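PDB 5HX0: uncharacterized protein Dfer_1899 from Dyadobacter fermentans, which is of unknown function but, as a sialidase-like member of the BNR-repeat family built as a six-bladed beta-propeller, may bind or process glycans. Local coordinates for residues C128-K133 against G218-V223; A253-D258 against A278-A283; A266-Y269 against D275-A278; M314-L317 against R323-L326. All blocks are in the same frame, centred on the assembly; numbering follows the deposited sequence.

Contact 1 of 4, residues C128-K133 against G218-V223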
loop_
_atom_site.group_PDB
_atom_site.type_symbol
_atom_site.label_atom_id
_atom_site.label_comp_id
_atom_site.label_asym_id
_atom_site.label_seq_id
_atom_site.Cartn_x
_atom_site.Cartn_y
_atom_site.Cartn_z
ATOM N N CYS A 128 -2.322 14.113 8.195
ATOM C CA CYS A 128 -2.461 15.107 9.248
ATOM C C CYS A 128 -3.095 14.451 10.473
ATOM O O CYS A 128 -4.284 14.142 10.462
ATOM C CB CYS A 128 -3.299 16.283 8.728
ATOM S SG CYS A 128 -2.306 17.244 7.561
ATOM N N LEU A 129 -2.300 14.248 11.517
ATOM C CA LEU A 129 -2.741 13.599 12.747
ATOM C C LEU A 129 -3.402 14.596 13.703
ATOM O O LEU A 129 -2.918 15.721 13.891
ATOM C CB LEU A 129 -1.544 12.943 13.446
ATOM C CG LEU A 129 -0.767 11.850 12.700
ATOM C CD1 LEU A 129 0.453 11.358 13.521
ATOM C CD2 LEU A 129 -1.694 10.676 12.390
ATOM N N LEU A 130 -4.506 14.174 14.320
ATOM C CA LEU A 130 -5.079 14.872 15.476
ATOM C C LEU A 130 -5.271 13.851 16.590
ATOM O O LEU A 130 -5.914 12.823 16.372
ATOM C CB LEU A 130 -6.431 15.518 15.160
ATOM C CG LEU A 130 -7.099 16.189 16.389
ATOM C CD1 LEU A 130 -6.290 17.423 16.865
ATOM C CD2 LEU A 130 -8.540 16.589 16.086
ATOM N N GLN A 131 -4.724 14.119 17.771
ATOM C CA GLN A 131 -4.976 13.267 18.928
ATOM C C GLN A 131 -5.965 13.969 19.854
ATOM O O GLN A 131 -5.677 15.067 20.333
ATOM C CB GLN A 131 -3.694 12.942 19.687
ATOM C CG GLN A 131 -3.953 12.064 20.916
ATOM C CD GLN A 131 -2.677 11.660 21.604
ATOM O OE1 GLN A 131 -2.370 10.476 21.699
ATOM N NE2 GLN A 131 -1.904 12.644 22.054
ATOM N N LEU A 132 -7.121 13.338 20.096
ATOM C CA LEU A 132 -8.100 13.878 21.033
ATOM C C LEU A 132 -7.659 13.645 22.477
ATOM O O LEU A 132 -6.860 12.755 22.771
ATOM C CB LEU A 132 -9.478 13.234 20.824
ATOM C CG LEU A 132 -10.025 13.321 19.391
ATOM C CD1 LEU A 132 -11.503 12.914 19.344
ATOM C CD2 LEU A 132 -9.839 14.728 18.832
ATOM N N LYS A 133 -8.218 14.449 23.391
ATOM C CA LYS A 133 -7.909 14.264 24.810
ATOM C C LYS A 133 -8.217 12.847 25.274
ATOM O O LYS A 133 -7.537 12.326 26.169
ATOM C CB LYS A 133 -8.696 15.262 25.660
ATOM C CG LYS A 133 -8.504 16.705 25.260
ATOM C CD LYS A 133 -7.191 17.209 25.691
ATOM C CE LYS A 133 -7.203 18.733 25.666
ATOM N NZ LYS A 133 -5.829 19.252 25.873
ATOM N N GLY A 218 -15.115 19.890 23.157
ATOM C CA GLY A 218 -14.997 18.591 22.516
ATOM C C GLY A 218 -15.333 18.574 21.035
ATOM O O GLY A 218 -15.139 17.542 20.377
ATOM N N ARG A 219 -15.841 19.673 20.498
ATOM C CA ARG A 219 -16.082 19.776 19.068
ATOM C C ARG A 219 -14.744 19.871 18.322
ATOM O O ARG A 219 -13.780 20.445 18.829
ATOM C CB ARG A 219 -16.973 20.990 18.840
ATOM C CG ARG A 219 -16.833 21.746 17.584
ATOM C CD ARG A 219 -17.882 22.880 17.605
ATOM N NE ARG A 219 -19.261 22.380 17.627
ATOM C CZ ARG A 219 -20.330 23.105 17.295
ATOM N NH1 ARG A 219 -20.186 24.368 16.913
ATOM N NH2 ARG A 219 -21.541 22.566 17.339
ATOM N N ILE A 220 -14.663 19.264 17.134
ATOM C CA ILE A 220 -13.425 19.282 16.344
ATOM C C ILE A 220 -13.571 20.284 15.210
ATOM O O ILE A 220 -14.518 20.199 14.418
ATOM C CB ILE A 220 -13.078 17.899 15.774
ATOM C CG1 ILE A 220 -13.068 16.848 16.882
ATOM C CG2 ILE A 220 -11.686 17.968 15.084
ATOM C CD1 ILE A 220 -12.810 15.483 16.354
ATOM N N LEU A 221 -12.607 21.192 15.107
ATOM C CA LEU A 221 -12.549 22.227 14.084
ATOM C C LEU A 221 -11.597 21.790 12.981
ATOM O O LEU A 221 -10.516 21.279 13.261
ATOM C CB LEU A 221 -12.043 23.538 14.692
ATOM C CG LEU A 221 -12.789 23.976 15.938
ATOM C CD1 LEU A 221 -12.082 25.152 16.582
ATOM C CD2 LEU A 221 -14.205 24.343 15.547
ATOM N N TRP A 222 -11.984 22.021 11.730
ATOM C CA TRP A 222 -11.150 21.627 10.596
ATOM C C TRP A 222 -11.358 22.651 9.494
ATOM O O TRP A 222 -12.477 22.787 8.985
ATOM C CB TRP A 222 -11.528 20.228 10.100
ATOM C CG TRP A 222 -10.592 19.650 9.081
ATOM C CD1 TRP A 222 -9.325 20.067 8.779
ATOM C CD2 TRP A 222 -10.873 18.540 8.216
ATOM N NE1 TRP A 222 -8.791 19.277 7.777
ATOM C CE2 TRP A 222 -9.723 18.329 7.421
ATOM C CE3 TRP A 222 -11.985 17.698 8.049
ATOM C CZ2 TRP A 222 -9.650 17.313 6.473
ATOM C CZ3 TRP A 222 -11.918 16.692 7.111
ATOM C CH2 TRP A 222 -10.758 16.504 6.327
ATOM N N VAL A 223 -10.309 23.377 9.122
ATOM C CA VAL A 223 -10.414 24.318 8.006
ATOM C C VAL A 223 -9.934 23.625 6.735
ATOM O O VAL A 223 -8.753 23.266 6.617
ATOM C CB VAL A 223 -9.633 25.607 8.276
ATOM C CG1 VAL A 223 -9.661 26.524 7.034
ATOM C CG2 VAL A 223 -10.223 26.321 9.495
#
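Leu130 and Ile220 bring one methyl group each to the tight point of this contact, where Leu130 CD2 lies 3.6 Å from Ile220 CG2. Their side chains run past each other in opposite directions. CG of Leu130 is anti to the backbone N (chi1 176°), which carries its branch out from strand 123-131 toward the neighbouring propeller blade. Ile220 serves both leucines: its short CG2 branch meets Leu130, while its longer CG1 arm ends in CD1, 3.9 Å from Leu132 CD2. There the two side chains cross at about a right angle, and Leu132 CD1 stands off a little further, 4.2 Å from Ile220 CD1. A beta-branched isoleucine suits the place because its two unequal arms reach two partners. Around this tight spot the packing is looser. The backbones stay well apart, with the CA atoms of Leu132 and Gly218 8.5 Å from each other. Lys133 is exposed, yet its backbone N is bound to Glu214 OE1, a polar link beside the apolar spot. Leu138 and Trp249 also lie against Ile220. No hydrogen bond joins 128-133 to 218-223, so the patch of Leu130, Leu132 and Ile220 itself coheres through dispersion and the exclusion of water.

Contact 2 of 4, residues A253-D258 against A278-A283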
loop_
_atom_site.group_PDB
_atom_site.type_symbol
_atom_site.label_atom_id
_atom_site.label_comp_id
_atom_site.label_asym_id
_atom_site.label_seq_id
_atom_site.Cartn_x
_atom_site.Cartn_y
_atom_site.Cartn_z
ATOM N N ALA A 253 -18.892 27.628 8.173
ATOM C CA ALA A 253 -18.797 28.981 7.623
ATOM C C ALA A 253 -17.597 29.132 6.693
ATOM O O ALA A 253 -16.596 28.429 6.862
ATOM C CB ALA A 253 -18.693 30.005 8.762
ATOM N N PRO A 254 -17.648 30.045 5.719
ATOM C CA PRO A 254 -16.437 30.368 4.952
ATOM C C PRO A 254 -15.409 31.051 5.841
ATOM O O PRO A 254 -15.750 31.862 6.711
ATOM C CB PRO A 254 -16.936 31.320 3.856
ATOM C CG PRO A 254 -18.434 31.292 3.935
ATOM C CD PRO A 254 -18.795 30.881 5.324
ATOM N N VAL A 255 -14.141 30.719 5.616
ATOM C CA VAL A 255 -13.034 31.229 6.433
ATOM C C VAL A 255 -12.252 32.320 5.715
ATOM O O VAL A 255 -11.921 33.350 6.302
ATOM C CB VAL A 255 -12.103 30.068 6.855
ATOM C CG1 VAL A 255 -10.797 30.622 7.452
ATOM C CG2 VAL A 255 -12.820 29.141 7.845
ATOM N N ALA A 256 -11.901 32.096 4.453
ATOM C CA ALA A 256 -11.157 33.087 3.684
ATOM C C ALA A 256 -11.485 32.874 2.217
ATOM O O ALA A 256 -11.287 31.774 1.691
ATOM C CB ALA A 256 -9.645 32.982 3.914
ATOM N N VAL A 257 -12.017 33.915 1.579
ATOM C CA VAL A 257 -12.419 33.886 0.172
ATOM C C VAL A 257 -12.033 35.224 -0.443
ATOM O O VAL A 257 -12.231 36.281 0.169
ATOM C CB VAL A 257 -13.939 33.644 -0.004
ATOM C CG1 VAL A 257 -14.280 33.409 -1.463
ATOM C CG2 VAL A 257 -14.426 32.489 0.851
ATOM N N ASP A 258 -11.478 35.184 -1.651
ATOM C CA ASP A 258 -11.139 36.406 -2.361
ATOM C C ASP A 258 -11.393 36.204 -3.844
ATOM O O ASP A 258 -11.352 35.081 -4.342
ATOM C CB ASP A 258 -9.679 36.805 -2.152
ATOM C CG ASP A 258 -9.383 38.190 -2.684
ATOM O OD1 ASP A 258 -9.920 39.151 -2.114
ATOM O OD2 ASP A 258 -8.640 38.317 -3.672
ATOM N N ALA A 278 -7.506 30.821 12.114
ATOM C CA ALA A 278 -6.969 29.992 11.033
ATOM C C ALA A 278 -5.743 30.662 10.422
ATOM O O ALA A 278 -5.790 31.845 10.076
ATOM C CB ALA A 278 -8.029 29.743 9.949
ATOM N N PHE A 279 -4.657 29.895 10.264
ATOM C CA PHE A 279 -3.402 30.390 9.704
ATOM C C PHE A 279 -3.243 29.832 8.291
ATOM O O PHE A 279 -3.167 28.610 8.113
ATOM C CB PHE A 279 -2.211 29.984 10.578
ATOM C CG PHE A 279 -2.303 30.456 12.012
ATOM C CD1 PHE A 279 -1.999 31.785 12.347
ATOM C CD2 PHE A 279 -2.678 29.580 13.022
ATOM C CE1 PHE A 279 -2.060 32.235 13.674
ATOM C CE2 PHE A 279 -2.755 30.025 14.363
ATOM C CZ PHE A 279 -2.440 31.356 14.680
ATOM N N LEU A 280 -3.147 30.719 7.299
ATOM C CA LEU A 280 -3.485 30.386 5.916
ATOM C C LEU A 280 -2.313 30.568 4.956
ATOM O O LEU A 280 -1.677 31.628 4.925
ATOM C CB LEU A 280 -4.654 31.246 5.448
ATOM C CG LEU A 280 -5.810 31.400 6.438
ATOM C CD1 LEU A 280 -6.764 32.462 5.950
ATOM C CD2 LEU A 280 -6.538 30.065 6.617
ATOM N N ARG A 281 -2.040 29.529 4.167
ATOM C CA ARG A 281 -1.166 29.633 3.000
ATOM C C ARG A 281 -1.934 30.231 1.819
ATOM O O ARG A 281 -3.096 29.898 1.589
ATOM C CB ARG A 281 -0.633 28.251 2.621
ATOM C CG ARG A 281 0.103 28.200 1.271
ATOM C CD ARG A 281 0.583 26.776 0.960
ATOM N NE ARG A 281 1.231 26.723 -0.350
ATOM C CZ ARG A 281 1.926 25.682 -0.812
ATOM N NH1 ARG A 281 2.061 24.588 -0.081
ATOM N NH2 ARG A 281 2.504 25.740 -2.005
ATOM N N THR A 282 -1.283 31.105 1.060
ATOM C CA THR A 282 -1.945 31.770 -0.056
ATOM C C THR A 282 -1.273 31.414 -1.379
ATOM O O THR A 282 -0.130 30.959 -1.423
ATOM C CB THR A 282 -1.935 33.306 0.090
ATOM O OG1 THR A 282 -0.588 33.763 0.257
ATOM C CG2 THR A 282 -2.798 33.771 1.273
ATOM N N ALA A 283 -2.003 31.653 -2.465
ATOM C CA ALA A 283 -1.444 31.727 -3.810
ATOM C C ALA A 283 -1.908 33.040 -4.423
ATOM O O ALA A 283 -3.050 33.458 -4.209
ATOM C CB ALA A 283 -1.879 30.530 -4.688
#
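Asp258 OD2 accepts hydrogen bonds from the backbone N atoms of both Lys260 and Val261, holding the turn that follows Val255 and Ala256, the two residues that touch Ala278 and Leu280. The contact itself is wholly apolar. Val255 CG1 lies 3.8 Å from Ala278 CB; a chi1 of 168° sets CG1 anti to the backbone N, and the same methyl comes within 4.4 Å of Leu280 CD2. Ala256 CB meets Leu280 CD1 more closely, at 3.6 Å. Neighbours along a regular strand would face opposite ways, yet here both point toward 278-283. The reason is a classic beta bulge, in which Val255 and Ala256 together face Asn237 and Val255 takes a helix-like psi of -47°. The bulge sits at the end of strand 250-256, the outermost strand of one propeller blade, and presents its side chains to strand 276-283 of the next. The two strand segments are 8.9 Å apart at their axes and inclined by 57°, and side chains, not backbone bonds, bridge them. Alanine suits positions 256 and 278 in that each short CB takes a methyl of a larger partner, Leu280 CD1 and Val255 CG1 respectively. Leu280 also touches Asn237, Ala266 and Ala292.

Contact 3 of 4, residues A266-Y269 against D275-A278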
loop_
_atom_site.group_PDB
_atom_site.type_symbol
_atom_site.label_atom_id
_atom_site.label_comp_id
_atom_site.label_asym_id
_atom_site.label_seq_id
_atom_site.Cartn_x
_atom_site.Cartn_y
_atom_site.Cartn_z
ATOM N N ALA A 266 -4.273 25.215 5.593
ATOM C CA ALA A 266 -4.687 26.009 6.745
ATOM C C ALA A 266 -4.619 25.161 8.000
ATOM O O ALA A 266 -5.089 24.020 7.997
ATOM C CB ALA A 266 -6.118 26.532 6.555
ATOM N N SER A 267 -4.044 25.717 9.066
ATOM C CA SER A 267 -4.128 25.125 10.401
ATOM C C SER A 267 -5.067 25.959 11.257
ATOM O O SER A 267 -5.046 27.190 11.186
ATOM C CB SER A 267 -2.748 25.047 11.060
ATOM O OG SER A 267 -1.991 23.958 10.528
ATOM N N VAL A 268 -5.878 25.303 12.075
ATOM C CA VAL A 268 -6.879 26.006 12.865
ATOM C C VAL A 268 -6.507 25.879 14.335
ATOM O O VAL A 268 -5.795 24.951 14.739
ATOM C CB VAL A 268 -8.310 25.492 12.576
ATOM C CG1 VAL A 268 -8.546 24.068 13.153
ATOM C CG2 VAL A 268 -9.362 26.514 13.068
ATOM N N TYR A 269 -6.973 26.838 15.136
ATOM C CA TYR A 269 -6.590 26.927 16.540
ATOM C C TYR A 269 -7.711 27.612 17.322
ATOM O O TYR A 269 -8.368 28.517 16.807
ATOM C CB TYR A 269 -5.253 27.697 16.658
ATOM C CG TYR A 269 -4.743 27.821 18.070
ATOM C CD1 TYR A 269 -4.133 26.742 18.692
ATOM C CD2 TYR A 269 -4.869 29.018 18.778
ATOM C CE1 TYR A 269 -3.677 26.834 20.002
ATOM C CE2 TYR A 269 -4.402 29.130 20.098
ATOM C CZ TYR A 269 -3.813 28.015 20.698
ATOM O OH TYR A 269 -3.348 28.055 21.995
ATOM N N ASP A 275 -11.698 32.343 20.847
ATOM C CA ASP A 275 -11.591 32.723 19.448
ATOM C C ASP A 275 -11.113 31.525 18.636
ATOM O O ASP A 275 -10.307 30.715 19.111
ATOM C CB ASP A 275 -10.604 33.882 19.270
ATOM C CG ASP A 275 -11.180 35.218 19.698
ATOM O OD1 ASP A 275 -12.317 35.246 20.235
ATOM O OD2 ASP A 275 -10.482 36.236 19.494
ATOM N N VAL A 276 -11.629 31.409 17.419
ATOM C CA VAL A 276 -11.168 30.432 16.435
ATOM C C VAL A 276 -10.295 31.174 15.427
ATOM O O VAL A 276 -10.757 32.115 14.768
ATOM C CB VAL A 276 -12.351 29.752 15.727
ATOM C CG1 VAL A 276 -11.849 28.813 14.627
ATOM C CG2 VAL A 276 -13.249 29.019 16.741
ATOM N N VAL A 277 -9.044 30.747 15.287
ATOM C CA VAL A 277 -8.075 31.393 14.410
ATOM C C VAL A 277 -7.593 30.388 13.372
ATOM O O VAL A 277 -7.306 29.233 13.709
ATOM C CB VAL A 277 -6.892 31.944 15.238
ATOM C CG1 VAL A 277 -5.762 32.304 14.351
ATOM C CG2 VAL A 277 -7.355 33.169 16.046
ATOM N N ALA A 278 -7.506 30.821 12.114
ATOM C CA ALA A 278 -6.969 29.992 11.033
ATOM C C ALA A 278 -5.743 30.662 10.422
ATOM O O ALA A 278 -5.790 31.845 10.076
ATOM C CB ALA A 278 -8.029 29.743 9.949
#
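Tyr269 and Val277 form the hydrogen-bonded pair of an antiparallel beta hairpin, the first two strands of one propeller blade. Val277 N gives an almost straight bond to Tyr269 O (2.8 Å, 175°), whereas the return bond from Tyr269 N to Val277 O, also 2.8 Å, is bent to 132°. Each carbonyl oxygen has a second, weaker visitor: Val276 CA approaches Tyr269 O and Val268 CA approaches Val277 O, both at 3.4 Å. Next along the ladder, Val268 and Ala278 make a non-hydrogen-bonded pair, their CA atoms 4.4 Å apart. On their face of the sheet Val268 CG2 lies anti to the backbone N, which puts it diagonally against Val276 CG1 at 3.7 Å. Valines suit this site, since beta-branched residues favour extended backbones and fill the interface with Leu221 and Val223 of the preceding blade. On the other face, the Tyr269 ring meets that of Tyr213, the two ring planes at about 65°, and Tyr269 OH is hydrogen-bonded to Arg318 NE. Further out, a salt bridge from Asp275 OD2 to Arg293 NH1 ties the start of strand 276-283 to strand 288-294. Ser267 OG donates to Met314 O and accepts from Ala211 N.

Contact 4 of 4, residues M314-L317 against R323-L326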
loop_
_atom_site.group_PDB
_atom_site.type_symbol
_atom_site.label_atom_id
_atom_site.label_comp_id
_atom_site.label_asym_id
_atom_site.label_seq_id
_atom_site.Cartn_x
_atom_site.Cartn_y
_atom_site.Cartn_z
HETATM N N MSE A 314 1.443 26.807 7.637
HETATM C CA MSE A 314 1.584 27.161 9.044
HETATM C C MSE A 314 1.055 26.046 9.947
HETATM O O MSE A 314 0.132 25.326 9.557
HETATM C CB MSE A 314 0.837 28.479 9.352
HETATM C CG MSE A 314 1.725 29.757 9.305
HETATM SE SE MSE A 314 2.389 30.123 7.528
HETATM C CE MSE A 314 0.739 30.275 6.493
ATOM N N HIS A 315 1.654 25.915 11.136
ATOM C CA HIS A 315 1.191 25.011 12.183
ATOM C C HIS A 315 1.245 25.748 13.517
ATOM O O HIS A 315 2.223 26.445 13.790
ATOM C CB HIS A 315 2.067 23.726 12.286
ATOM C CG HIS A 315 1.630 22.813 13.387
ATOM N ND1 HIS A 315 2.212 22.821 14.640
ATOM C CD2 HIS A 315 0.607 21.928 13.455
ATOM C CE1 HIS A 315 1.586 21.954 15.419
ATOM N NE2 HIS A 315 0.593 21.417 14.733
ATOM N N ALA A 316 0.216 25.594 14.349
ATOM C CA ALA A 316 0.170 26.273 15.645
ATOM C C ALA A 316 0.101 25.254 16.770
ATOM O O ALA A 316 -0.708 24.321 16.717
ATOM C CB ALA A 316 -1.025 27.223 15.748
ATOM N N LEU A 317 0.930 25.459 17.798
ATOM C CA LEU A 317 0.985 24.610 18.984
ATOM C C LEU A 317 0.855 25.475 20.232
ATOM O O LEU A 317 1.605 26.443 20.391
ATOM C CB LEU A 317 2.317 23.848 19.031
ATOM C CG LEU A 317 2.583 23.078 20.332
ATOM C CD1 LEU A 317 1.632 21.899 20.440
ATOM C CD2 LEU A 317 4.046 22.602 20.398
ATOM N N ARG A 323 1.152 30.682 25.462
ATOM C CA ARG A 323 1.628 31.280 24.219
ATOM C C ARG A 323 1.561 30.220 23.111
ATOM O O ARG A 323 1.370 29.033 23.372
ATOM C CB ARG A 323 3.048 31.836 24.391
ATOM C CG ARG A 323 3.147 32.971 25.422
ATOM C CD ARG A 323 4.540 33.553 25.431
ATOM N NE ARG A 323 5.533 32.542 25.774
ATOM C CZ ARG A 323 6.835 32.653 25.503
ATOM N NH1 ARG A 323 7.302 33.722 24.860
ATOM N NH2 ARG A 323 7.657 31.683 25.852
ATOM N N VAL A 324 1.710 30.660 21.859
ATOM C CA VAL A 324 1.435 29.814 20.701
ATOM C C VAL A 324 2.657 29.803 19.791
ATOM O O VAL A 324 3.075 30.859 19.298
ATOM C CB VAL A 324 0.196 30.296 19.924
ATOM C CG1 VAL A 324 -0.059 29.400 18.705
ATOM C CG2 VAL A 324 -1.026 30.332 20.847
ATOM N N LEU A 325 3.231 28.614 19.579
ATOM C CA LEU A 325 4.324 28.451 18.629
ATOM C C LEU A 325 3.743 28.281 17.229
ATOM O O LEU A 325 3.042 27.301 16.964
ATOM C CB LEU A 325 5.200 27.251 18.986
ATOM C CG LEU A 325 6.355 27.000 17.998
ATOM C CD1 LEU A 325 7.366 28.141 18.055
ATOM C CD2 LEU A 325 7.016 25.657 18.320
ATOM N N LEU A 326 4.018 29.240 16.344
ATOM C CA LEU A 326 3.580 29.198 14.949
ATOM C C LEU A 326 4.795 28.861 14.102
ATOM O O LEU A 326 5.708 29.676 13.996
ATOM C CB LEU A 326 2.987 30.549 14.532
ATOM C CG LEU A 326 2.339 30.637 13.149
ATOM C CD1 LEU A 326 1.046 29.836 13.103
ATOM C CD2 LEU A 326 2.080 32.102 12.802
HETATM O O HOH W 1 4.142 24.848 15.550
#
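Leu317 and Leu325 face each other as a hydrogen-bonded antiparallel pair, and with Leu326 they bury more surface than the other residues of this hairpin contact. Leu325 N binds Leu317 O at 2.8 Å, lying in the carbonyl plane; the reverse bond, Leu317 N to Leu325 O, is 2.9 Å long, its donor tilted 20° from the plane of the Leu325 carbonyl. On their shared face the two leucines stand side by side, CB to CB 4.5 Å, and Val379 of the next blade packs on both. Leu325 O is well occupied, for it also accepts a bond of 3.0 Å from a water that lies in the ring plane at the edge of His315, 2.9 Å from ND1. Histidine suits this place because its ring nitrogen gives the water a polar partner.

Leu326 works on the opposite face. Paired with Ala316, it holds CG anti to the backbone N (chi1 -174°) and brings its CD1 methyl across to Met314 (a selenomethionine), 3.9 Å from CG; the two side chains cross at a slant. The small CB of Ala316 is 4.3 Å from Leu326 CD1 and meets Val324 CG1 at 3.8 Å. Phe279 of the preceding blade lies against Met314, Ala316 and Leu326. The chemistry is therefore divided: the backbone pair sets the register of the hairpin and the water joins the histidine to the partner strand, while apolar side chains on the two faces let this blade adhere to a neighbour on each side.

From the N terminus, contact 1 comes first and closes the longest loop, 84 residues between its segments, joining the blade that holds strand 123-131 to the one that holds 220-229. Contact 2 then opens at 253-258 and returns at 278-283, bringing the end of that second blade onto the following one. Contact 3, a short hairpin, lies within the span of contact 2 and shares Ala278 with it. Contact 4 follows in series as the hairpin of the next blade; no loops cross. Leu221 packs on Val276 between contacts 1 and 3, and the hydroxyl of Tyr269 rests on Val324 between contacts 3 and 4, so the four contacts trace successive blades around the propeller.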